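Local coordinates for protein ACDH-11, isoform b (PDB 4Y9J) that belongs to the acyl-CoA dehydrogenase family of flavoproteins and binds flavin-adenine dinucleotide in a four-chain assembly, at residues R60-Q71 and E97-E108. Sequence-based numbering, arbitrary orientation.
Sequences RITSEVEHLGRQ and EWHKLKQICAEE
Leu-68 is a knob in a hole formed by Glu-97, Lys-100, Leu-101 and Ile-104, and its branched end suits the fit: CD1 presses on Ile-104 CD1 at a tight 3.5 Å, while CD2 lies against the methylenes of Glu-97. On the inner side Leu-101 places CD2 3.5 Å from Val-65 CG1, and its CD1 rests against the Gly-69 backbone nitrogen. Segments 60-71 and 97-107, on helices 44-74 and 96-107, run roughly antiparallel (141°), their axes 8.8 Å apart at closest approach, as part of the helical N-terminal domain of the acyl-CoA dehydrogenase fold; Phe-135 of helix 121-135 packs against Val-65. The outer side is polar and partly watery. Arg-60, extended with CG anti to its amide nitrogen (chi1 -164°), is long enough to span the groove, one guanidinium face lying on Ile-104 CG1. It centres a salt-bridge network: NE meets Glu-64 OE1 in the guanidinium plane, and NH1 and NH2 converge on Glu-107 OE1. NH1 also reaches Glu-108 OE2 at 3.0 Å; Lys-131 engages the other oxygen of Glu-108. Lys-100 NZ stands 4.1 Å from Glu-64 OE2, beyond a salt bridge, and a water bridges the two; two further waters link Glu-97 OE2 to His-67 and Gln-71.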
loop_
_atom_site.group_PDB
_atom_site.type_symbol
_atom_site.label_atom_id
_atom_site.label_comp_id
_atom_site.label_asym_id
_atom_site.label_seq_id
_atom_site.Cartn_x
_atom_site.Cartn_y
_atom_site.Cartn_z
ATOM N N ARG B 60 -15.839 -28.672 -7.305
ATOM C CA ARG B 60 -15.884 -27.559 -6.373
ATOM C C ARG B 60 -14.575 -26.797 -6.342
ATOM O O ARG B 60 -14.560 -25.568 -6.138
ATOM C CB ARG B 60 -16.245 -28.023 -5.000
ATOM C CG ARG B 60 -16.673 -26.879 -4.105
ATOM C CD ARG B 60 -17.065 -27.268 -2.682
ATOM N NE ARG B 60 -17.757 -26.133 -2.056
ATOM C CZ ARG B 60 -18.487 -26.158 -0.955
ATOM N NH1 ARG B 60 -18.611 -27.224 -0.186
ATOM N NH2 ARG B 60 -19.061 -25.053 -0.581
ATOM N N ILE B 61 -13.455 -27.503 -6.503
ATOM C CA ILE B 61 -12.156 -26.875 -6.564
ATOM C C ILE B 61 -12.120 -25.909 -7.770
ATOM O O ILE B 61 -11.690 -24.767 -7.617
ATOM C CB ILE B 61 -10.995 -27.888 -6.689
ATOM C CG1 ILE B 61 -10.881 -28.872 -5.514
ATOM C CG2 ILE B 61 -9.668 -27.225 -6.941
ATOM C CD1 ILE B 61 -10.562 -28.268 -4.220
ATOM N N THR B 62 -12.517 -26.369 -8.953
ATOM C CA THR B 62 -12.383 -25.564 -10.140
ATOM C C THR B 62 -13.425 -24.423 -10.153
ATOM O O THR B 62 -13.095 -23.296 -10.501
ATOM C CB THR B 62 -12.507 -26.366 -11.448
ATOM O OG1 THR B 62 -13.778 -27.026 -11.511
ATOM C CG2 THR B 62 -11.313 -27.368 -11.601
ATOM N N SER B 63 -14.607 -24.700 -9.666
ATOM C CA SER B 63 -15.684 -23.733 -9.693
ATOM C C SER B 63 -15.623 -22.718 -8.565
ATOM O O SER B 63 -16.202 -21.661 -8.732
ATOM C CB SER B 63 -17.029 -24.424 -9.724
ATOM O OG SER B 63 -17.391 -24.949 -8.456
ATOM N N GLU B 64 -15.015 -23.042 -7.414
ATOM C CA GLU B 64 -15.103 -22.203 -6.191
ATOM C C GLU B 64 -13.807 -22.068 -5.417
ATOM O O GLU B 64 -13.331 -20.935 -5.166
ATOM C CB GLU B 64 -16.216 -22.640 -5.250
ATOM C CG GLU B 64 -16.457 -21.711 -4.064
ATOM C CD GLU B 64 -17.502 -22.207 -3.098
ATOM O OE1 GLU B 64 -17.831 -23.435 -3.162
ATOM O OE2 GLU B 64 -18.014 -21.380 -2.287
ATOM N N VAL B 65 -13.169 -23.171 -5.058
ATOM C CA VAL B 65 -12.104 -23.101 -4.074
ATOM C C VAL B 65 -10.912 -22.394 -4.668
ATOM O O VAL B 65 -10.319 -21.561 -4.004
ATOM C CB VAL B 65 -11.666 -24.496 -3.533
ATOM C CG1 VAL B 65 -10.614 -24.345 -2.475
ATOM C CG2 VAL B 65 -12.881 -25.254 -2.965
ATOM N N GLU B 66 -10.508 -22.761 -5.892
ATOM C CA GLU B 66 -9.364 -22.094 -6.508
ATOM C C GLU B 66 -9.437 -20.520 -6.403
ATOM O O GLU B 66 -8.445 -19.885 -6.107
ATOM C CB GLU B 66 -9.219 -22.607 -7.936
ATOM C CG GLU B 66 -8.175 -21.916 -8.761
ATOM C CD GLU B 66 -6.733 -22.281 -8.415
ATOM O OE1 GLU B 66 -6.417 -23.012 -7.442
ATOM O OE2 GLU B 66 -5.871 -21.785 -9.139
ATOM N N HIS B 67 -10.593 -19.948 -6.711
ATOM C CA HIS B 67 -10.778 -18.477 -6.746
ATOM C C HIS B 67 -10.670 -17.970 -5.361
ATOM O O HIS B 67 -9.988 -17.008 -5.126
ATOM C CB HIS B 67 -12.149 -18.104 -7.312
ATOM C CG HIS B 67 -12.554 -16.660 -7.072
ATOM N ND1 HIS B 67 -12.056 -15.606 -7.826
ATOM C CD2 HIS B 67 -13.422 -16.097 -6.184
ATOM C CE1 HIS B 67 -12.582 -14.464 -7.407
ATOM N NE2 HIS B 67 -13.413 -14.733 -6.418
ATOM N N LEU B 68 -11.275 -18.699 -4.406
ATOM C CA LEU B 68 -11.162 -18.296 -2.997
ATOM C C LEU B 68 -9.738 -18.253 -2.522
ATOM O O LEU B 68 -9.293 -17.259 -1.875
ATOM C CB LEU B 68 -11.944 -19.204 -2.038
ATOM C CG LEU B 68 -13.443 -19.236 -2.172
ATOM C CD1 LEU B 68 -14.108 -20.304 -1.284
ATOM C CD2 LEU B 68 -14.066 -17.879 -1.930
ATOM N N GLY B 69 -8.982 -19.334 -2.828
ATOM C CA GLY B 69 -7.544 -19.377 -2.436
ATOM C C GLY B 69 -6.716 -18.254 -3.048
ATOM O O GLY B 69 -5.874 -17.646 -2.403
ATOM N N ARG B 70 -7.009 -17.949 -4.298
ATOM C CA ARG B 70 -6.402 -16.774 -4.971
ATOM C C ARG B 70 -6.700 -15.472 -4.307
ATOM O O ARG B 70 -5.763 -14.699 -3.997
ATOM C CB ARG B 70 -6.710 -16.766 -6.438
ATOM C CG ARG B 70 -6.132 -15.577 -7.204
ATOM C CD ARG B 70 -4.610 -15.615 -7.127
ATOM N NE ARG B 70 -4.041 -14.581 -8.001
ATOM C CZ ARG B 70 -2.783 -14.156 -7.940
ATOM N NH1 ARG B 70 -1.931 -14.699 -7.090
ATOM N NH2 ARG B 70 -2.385 -13.202 -8.803
ATOM N N GLN B 71 -7.952 -15.242 -3.961
ATOM C CA GLN B 71 -8.315 -14.064 -3.187
ATOM C C GLN B 71 -7.610 -13.892 -1.870
ATOM O O GLN B 71 -7.264 -12.780 -1.500
ATOM C CB GLN B 71 -9.811 -13.957 -3.000
ATOM C CG GLN B 71 -10.599 -13.750 -4.268
ATOM C CD GLN B 71 -10.108 -12.537 -5.129
ATOM O OE1 GLN B 71 -10.115 -11.446 -4.687
ATOM N NE2 GLN B 71 -9.686 -12.791 -6.321
ATOM N N GLU B 97 -12.674 -14.478 2.295
ATOM C CA GLU B 97 -12.404 -15.745 1.601
ATOM C C GLU B 97 -11.588 -16.813 2.475
ATOM O O GLU B 97 -11.860 -18.022 2.355
ATOM C CB GLU B 97 -11.740 -15.550 0.280
ATOM C CG GLU B 97 -12.542 -14.784 -0.766
ATOM C CD GLU B 97 -12.461 -13.268 -0.655
ATOM O OE1 GLU B 97 -11.892 -12.710 0.307
ATOM O OE2 GLU B 97 -12.895 -12.633 -1.581
ATOM N N TRP B 98 -10.684 -16.349 3.343
ATOM C CA TRP B 98 -9.994 -17.175 4.280
ATOM C C TRP B 98 -11.073 -17.894 5.166
ATOM O O TRP B 98 -11.026 -19.126 5.341
ATOM C CB TRP B 98 -9.079 -16.355 5.163
ATOM C CG TRP B 98 -8.388 -17.101 6.191
ATOM C CD1 TRP B 98 -8.784 -17.240 7.507
ATOM C CD2 TRP B 98 -7.166 -17.872 6.061
ATOM N NE1 TRP B 98 -7.842 -17.964 8.192
ATOM C CE2 TRP B 98 -6.888 -18.427 7.333
ATOM C CE3 TRP B 98 -6.291 -18.174 4.992
ATOM C CZ2 TRP B 98 -5.761 -19.235 7.569
ATOM C CZ3 TRP B 98 -5.153 -18.988 5.255
ATOM C CH2 TRP B 98 -4.922 -19.501 6.534
ATOM N N HIS B 99 -11.981 -17.123 5.720
ATOM C CA HIS B 99 -13.034 -17.663 6.527
ATOM C C HIS B 99 -13.882 -18.671 5.743
ATOM O O HIS B 99 -14.278 -19.702 6.291
ATOM C CB HIS B 99 -13.911 -16.572 7.173
ATOM C CG HIS B 99 -13.156 -15.692 8.122
ATOM N ND1 HIS B 99 -12.544 -16.165 9.274
ATOM C CD2 HIS B 99 -12.904 -14.359 8.082
ATOM C CE1 HIS B 99 -11.919 -15.169 9.880
ATOM N NE2 HIS B 99 -12.118 -14.066 9.172
ATOM N N LYS B 100 -14.241 -18.339 4.514
ATOM C CA LYS B 100 -15.047 -19.195 3.665
ATOM C C LYS B 100 -14.358 -20.516 3.396
ATOM O O LYS B 100 -15.002 -21.589 3.506
ATOM C CB LYS B 100 -15.425 -18.497 2.359
ATOM C CG LYS B 100 -16.296 -19.326 1.436
ATOM C CD LYS B 100 -17.678 -19.660 2.007
ATOM C CE LYS B 100 -18.469 -20.488 0.983
ATOM N NZ LYS B 100 -19.838 -20.846 1.363
ATOM N N LEU B 101 -13.065 -20.482 3.168
ATOM C CA LEU B 101 -12.276 -21.714 2.993
ATOM C C LEU B 101 -12.334 -22.634 4.226
ATOM O O LEU B 101 -12.515 -23.833 4.106
ATOM C CB LEU B 101 -10.860 -21.403 2.616
ATOM C CG LEU B 101 -10.675 -20.891 1.172
ATOM C CD1 LEU B 101 -9.421 -20.047 1.022
ATOM C CD2 LEU B 101 -10.674 -22.008 0.178
ATOM N N LYS B 102 -12.206 -22.042 5.410
ATOM C CA LYS B 102 -12.322 -22.825 6.646
ATOM C C LYS B 102 -13.683 -23.475 6.784
ATOM O O LYS B 102 -13.824 -24.598 7.241
ATOM C CB LYS B 102 -12.040 -21.947 7.857
ATOM C CG LYS B 102 -10.570 -21.537 7.931
ATOM C CD LYS B 102 -10.364 -20.437 8.964
ATOM C CE LYS B 102 -10.500 -20.831 10.398
ATOM N NZ LYS B 102 -10.568 -19.679 11.361
ATOM N N GLN B 103 -14.711 -22.740 6.440
ATOM C CA GLN B 103 -16.043 -23.278 6.434
ATOM C C GLN B 103 -16.245 -24.433 5.495
ATOM O O GLN B 103 -16.917 -25.420 5.853
ATOM C CB GLN B 103 -17.093 -22.191 6.191
ATOM C CG GLN B 103 -16.987 -21.093 7.228
ATOM C CD GLN B 103 -17.744 -19.798 6.840
ATOM O OE1 GLN B 103 -18.323 -19.675 5.757
ATOM N NE2 GLN B 103 -17.695 -18.824 7.725
ATOM N N ILE B 104 -15.727 -24.299 4.307
ATOM C CA ILE B 104 -15.751 -25.355 3.315
ATOM C C ILE B 104 -15.025 -26.628 3.821
ATOM O O ILE B 104 -15.546 -27.748 3.637
ATOM C CB ILE B 104 -15.181 -24.884 1.983
ATOM C CG1 ILE B 104 -16.142 -23.864 1.324
ATOM C CG2 ILE B 104 -14.945 -26.071 1.060
ATOM C CD1 ILE B 104 -15.524 -23.172 0.112
ATOM N N CYS B 105 -13.886 -26.441 4.481
ATOM C CA CYS B 105 -13.168 -27.558 5.107
ATOM C C CYS B 105 -14.020 -28.340 6.100
ATOM O O CYS B 105 -13.997 -29.593 6.124
ATOM C CB CYS B 105 -11.906 -27.061 5.783
ATOM S SG CYS B 105 -10.654 -26.680 4.562
ATOM N N ALA B 106 -14.775 -27.614 6.931
ATOM C CA ALA B 106 -15.726 -28.239 7.830
ATOM C C ALA B 106 -16.814 -28.996 7.057
ATOM O O ALA B 106 -17.015 -30.199 7.296
ATOM C CB ALA B 106 -16.428 -27.216 8.705
ATOM N N GLU B 107 -17.517 -28.288 6.177
ATOM C CA GLU B 107 -18.641 -28.844 5.400
ATOM C C GLU B 107 -18.180 -30.140 4.668
ATOM O O GLU B 107 -18.916 -31.143 4.618
ATOM C CB GLU B 107 -19.066 -27.853 4.286
ATOM C CG GLU B 107 -20.305 -27.035 4.495
ATOM C CD GLU B 107 -20.449 -25.872 3.489
ATOM O OE1 GLU B 107 -19.712 -25.754 2.477
ATOM O OE2 GLU B 107 -21.328 -25.025 3.711
ATOM N N GLU B 108 -17.011 -30.056 4.072
ATOM C CA GLU B 108 -16.398 -31.143 3.275
ATOM C C GLU B 108 -15.720 -32.258 4.092
ATOM O O GLU B 108 -15.241 -33.255 3.519
ATOM C CB GLU B 108 -15.396 -30.585 2.247
ATOM C CG GLU B 108 -16.110 -29.747 1.186
ATOM C CD GLU B 108 -16.808 -30.535 0.117
ATOM O OE1 GLU B 108 -16.749 -31.796 0.138
ATOM O OE2 GLU B 108 -17.475 -29.910 -0.718
HETATM O O HOH W 1 -20.109 -22.249 -0.994
HETATM O O HOH W 2 -14.437 -13.774 -3.546
HETATM O O HOH W 3 -12.230 -10.842 -3.242
#